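Local coordinates for protein transferrin (Manduca sexta, PDB 6WB6) that transports iron in this insect, binding a single ferric ion per molecule together with a carbonate anion, at residues 422-427 with 598-603. Residues are numbered along the deposited sequence; the frame is centred on the assembly and turned at random.
Sequences HPVFHE and VSIAHT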
ATOM      1  N   HIS A 422       7.669 -20.825   2.140  1.00 19.67           N
ATOM      2  CA  HIS A 422       8.538 -20.053   1.275  1.00 16.76           C
ATOM      3  C   HIS A 422       8.157 -18.578   1.354  1.00 20.41           C
ATOM      4  O   HIS A 422       6.980 -18.247   1.549  1.00 15.32           O
ATOM      5  CB  HIS A 422       8.436 -20.554  -0.173  1.00 20.04           C
ATOM      6  CG  HIS A 422       7.149 -20.188  -0.846  1.00 17.66           C
ATOM      7  ND1 HIS A 422       6.001 -20.950  -0.732  1.00 18.12           N
ATOM      8  CD2 HIS A 422       6.830 -19.147  -1.652  1.00 20.76           C
ATOM      9  CE1 HIS A 422       5.036 -20.398  -1.445  1.00 26.84           C
ATOM     10  NE2 HIS A 422       5.512 -19.301  -2.013  1.00 20.52           N
ATOM     11  N   PRO A 423       9.113 -17.677   1.185  1.00 16.85           N
ATOM     12  CA  PRO A 423       8.804 -16.247   1.345  1.00 21.90           C
ATOM     13  C   PRO A 423       7.984 -15.732   0.188  1.00 17.70           C
ATOM     14  O   PRO A 423       8.192 -16.129  -0.957  1.00 18.57           O
ATOM     15  CB  PRO A 423      10.179 -15.581   1.396  1.00 20.57           C
ATOM     16  CG  PRO A 423      11.106 -16.522   0.753  1.00 20.30           C
ATOM     17  CD  PRO A 423      10.530 -17.918   0.885  1.00 24.12           C
ATOM     18  N   VAL A 424       7.038 -14.843   0.494  1.00 20.89           N
ATOM     19  CA  VAL A 424       6.176 -14.231  -0.511  1.00 16.08           C
ATOM     20  C   VAL A 424       6.500 -12.760  -0.697  1.00 18.40           C
ATOM     21  O   VAL A 424       6.558 -12.268  -1.829  1.00 20.73           O
ATOM     22  CB  VAL A 424       4.686 -14.424  -0.152  1.00 12.73           C
ATOM     23  CG1 VAL A 424       3.770 -13.621  -1.122  1.00 16.60           C
ATOM     24  CG2 VAL A 424       4.318 -15.884  -0.167  1.00 18.67           C
ATOM     25  N   PHE A 425       6.672 -12.034   0.405  1.00 22.16           N
ATOM     26  CA  PHE A 425       7.066 -10.629   0.349  1.00 20.79           C
ATOM     27  C   PHE A 425       7.737 -10.290   1.667  1.00 21.65           C
ATOM     28  O   PHE A 425       7.576 -11.001   2.669  1.00 18.09           O
ATOM     29  CB  PHE A 425       5.878  -9.714   0.089  1.00 15.38           C
ATOM     30  CG  PHE A 425       4.822  -9.773   1.156  1.00 17.20           C
ATOM     31  CD1 PHE A 425       3.785 -10.685   1.074  1.00 13.94           C
ATOM     32  CD2 PHE A 425       4.882  -8.931   2.254  1.00 12.99           C
ATOM     33  CE1 PHE A 425       2.822 -10.755   2.063  1.00 18.28           C
ATOM     34  CE2 PHE A 425       3.920  -9.002   3.240  1.00 18.84           C
ATOM     35  CZ  PHE A 425       2.890  -9.910   3.144  1.00 22.37           C
ATOM     36  N   HIS A 426       8.515  -9.217   1.636  1.00 17.57           N
ATOM     37  CA  HIS A 426       9.359  -8.809   2.744  1.00 18.05           C
ATOM     38  C   HIS A 426       9.282  -7.294   2.893  1.00 26.15           C
ATOM     39  O   HIS A 426       8.798  -6.582   2.000  1.00 19.10           O
ATOM     40  CB  HIS A 426      10.801  -9.247   2.512  1.00 19.63           C
ATOM     41  CG  HIS A 426      11.385  -8.670   1.267  1.00 21.22           C
ATOM     42  ND1 HIS A 426      11.480  -9.380   0.089  1.00 25.57           N
ATOM     43  CD2 HIS A 426      11.871  -7.433   1.003  1.00 19.90           C
ATOM     44  CE1 HIS A 426      12.034  -8.615  -0.834  1.00 30.69           C
ATOM     45  NE2 HIS A 426      12.274  -7.427  -0.305  1.00 18.63           N
ATOM     46  N   GLU A 427       9.778  -6.815   4.042  1.00 22.03           N
ATOM     47  CA  GLU A 427       9.871  -5.394   4.327  1.00 19.50           C
ATOM     48  C   GLU A 427      11.034  -4.764   3.586  1.00 17.11           C
ATOM     49  O   GLU A 427      12.078  -5.386   3.370  1.00 23.29           O
ATOM     50  CB  GLU A 427      10.034  -5.146   5.831  1.00 14.87           C
ATOM     51  CG  GLU A 427       8.754  -5.350   6.584  1.00 17.43           C
ATOM     52  CD  GLU A 427       8.828  -5.004   8.061  1.00 16.82           C
ATOM     53  OE1 GLU A 427       9.938  -4.814   8.607  1.00 20.84           O
ATOM     54  OE2 GLU A 427       7.760  -4.970   8.672  1.00 15.97           O
ATOM     55  N   VAL A 598       0.811 -14.475  -5.842  1.00 16.07           N
ATOM     56  CA  VAL A 598       0.107 -13.259  -6.245  1.00 16.44           C
ATOM     57  C   VAL A 598      -1.100 -13.020  -5.338  1.00 16.00           C
ATOM     58  O   VAL A 598      -1.265 -11.935  -4.760  1.00 19.51           O
ATOM     59  CB  VAL A 598      -0.278 -13.356  -7.737  1.00 18.19           C
ATOM     60  CG1 VAL A 598      -1.228 -12.251  -8.146  1.00 21.67           C
ATOM     61  CG2 VAL A 598       1.004 -13.338  -8.594  1.00 17.50           C
ATOM     62  N   SER A 599      -1.919 -14.048  -5.137  1.00 21.17           N
ATOM     63  CA  SER A 599      -3.083 -13.885  -4.273  1.00 23.13           C
ATOM     64  C   SER A 599      -2.696 -13.503  -2.846  1.00 18.11           C
ATOM     65  O   SER A 599      -3.422 -12.748  -2.187  1.00 14.04           O
ATOM     66  CB  SER A 599      -3.911 -15.166  -4.286  1.00 23.87           C
ATOM     67  OG  SER A 599      -4.710 -15.220  -5.448  1.00 29.20           O
ATOM     68  N   ILE A 600      -1.541 -13.964  -2.371  1.00 17.93           N
ATOM     69  CA  ILE A 600      -1.135 -13.712  -0.989  1.00 18.42           C
ATOM     70  C   ILE A 600      -0.507 -12.334  -0.846  1.00 22.71           C
ATOM     71  O   ILE A 600      -0.759 -11.604   0.124  1.00 19.94           O
ATOM     72  CB  ILE A 600      -0.174 -14.820  -0.528  1.00 14.50           C
ATOM     73  CG1 ILE A 600      -0.973 -16.118  -0.329  1.00 21.56           C
ATOM     74  CG2 ILE A 600       0.561 -14.402   0.737  1.00 21.85           C
ATOM     75  CD1 ILE A 600      -0.154 -17.252   0.237  1.00 24.26           C
ATOM     76  N   ALA A 601       0.348 -11.980  -1.786  1.00 17.63           N
ATOM     77  CA  ALA A 601       1.009 -10.691  -1.730  1.00 16.13           C
ATOM     78  C   ALA A 601       0.050  -9.554  -2.035  1.00 15.51           C
ATOM     79  O   ALA A 601       0.277  -8.433  -1.597  1.00 15.06           O
ATOM     80  CB  ALA A 601       2.176 -10.663  -2.725  1.00 22.26           C
ATOM     81  N   HIS A 602      -1.020  -9.807  -2.784  1.00 21.60           N
ATOM     82  CA  HIS A 602      -1.747  -8.697  -3.376  1.00 22.28           C
ATOM     83  C   HIS A 602      -2.249  -7.732  -2.305  1.00 25.08           C
ATOM     84  O   HIS A 602      -1.941  -6.532  -2.329  1.00 18.40           O
ATOM     85  CB  HIS A 602      -2.911  -9.201  -4.233  1.00 25.22           C
ATOM     86  CG  HIS A 602      -3.653  -8.097  -4.898  1.00 26.36           C
ATOM     87  ND1 HIS A 602      -4.732  -7.467  -4.315  1.00 26.08           N
ATOM     88  CD2 HIS A 602      -3.434  -7.467  -6.076  1.00 20.98           C
ATOM     89  CE1 HIS A 602      -5.161  -6.511  -5.121  1.00 18.66           C
ATOM     90  NE2 HIS A 602      -4.390  -6.492  -6.193  1.00 26.55           N
ATOM     91  N   THR A 603      -3.043  -8.226  -1.366  1.00 17.15           N
ATOM     92  CA  THR A 603      -3.680  -7.312  -0.420  1.00 21.75           C
ATOM     93  C   THR A 603      -2.677  -6.562   0.441  1.00 19.20           C
ATOM     94  O   THR A 603      -2.806  -5.329   0.564  1.00 17.45           O
ATOM     95  CB  THR A 603      -4.713  -8.057   0.427  1.00 19.37           C
ATOM     96  OG1 THR A 603      -5.879  -8.298  -0.370  1.00 26.03           O
ATOM     97  CG2 THR A 603      -5.116  -7.258   1.684  1.00 20.55           C
TER
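Val424 and Phe425 rest against Ile600 and Ala601, joining a strand of an antiparallel sheet to helix 597-611 in the second, C-terminal transferrin lobe. The packing is helix on sheet within the periplasmic-binding-protein-like fold; the short segments run nearly parallel, their axes 8.1 Å apart. Val424 has strands 587-590 and 638-641 flanking its own; beta-branching suits it to a strand, and its two methyls give the apolar surface that meets the helix. With CG1 anti to the backbone N (chi1 173°), that methyl touches both Ala601 CB, at 3.7 Å, and Ile600 CG2, at 3.8 Å. The valine and isoleucine side chains cross at about a right angle, and Ile600 offers its branch methyl CG2 to Val424 CG2 as well, at 4.1 Å. Ala601 has only a methyl to fit in, which lets the helix backbone come close: its CA lies 6.4 Å from Val424 CA. Phe425 also points towards the helix, consistent with the non-extended backbone at Val424 (psi -45°), and its ring stacks with Trp588. In this buried, apolar contact without hydrogen bonds, the large Phe425 ring can reach the bare helix backbone beside the alanine methyl, CD1 lying 3.9 Å from Ala601 CA.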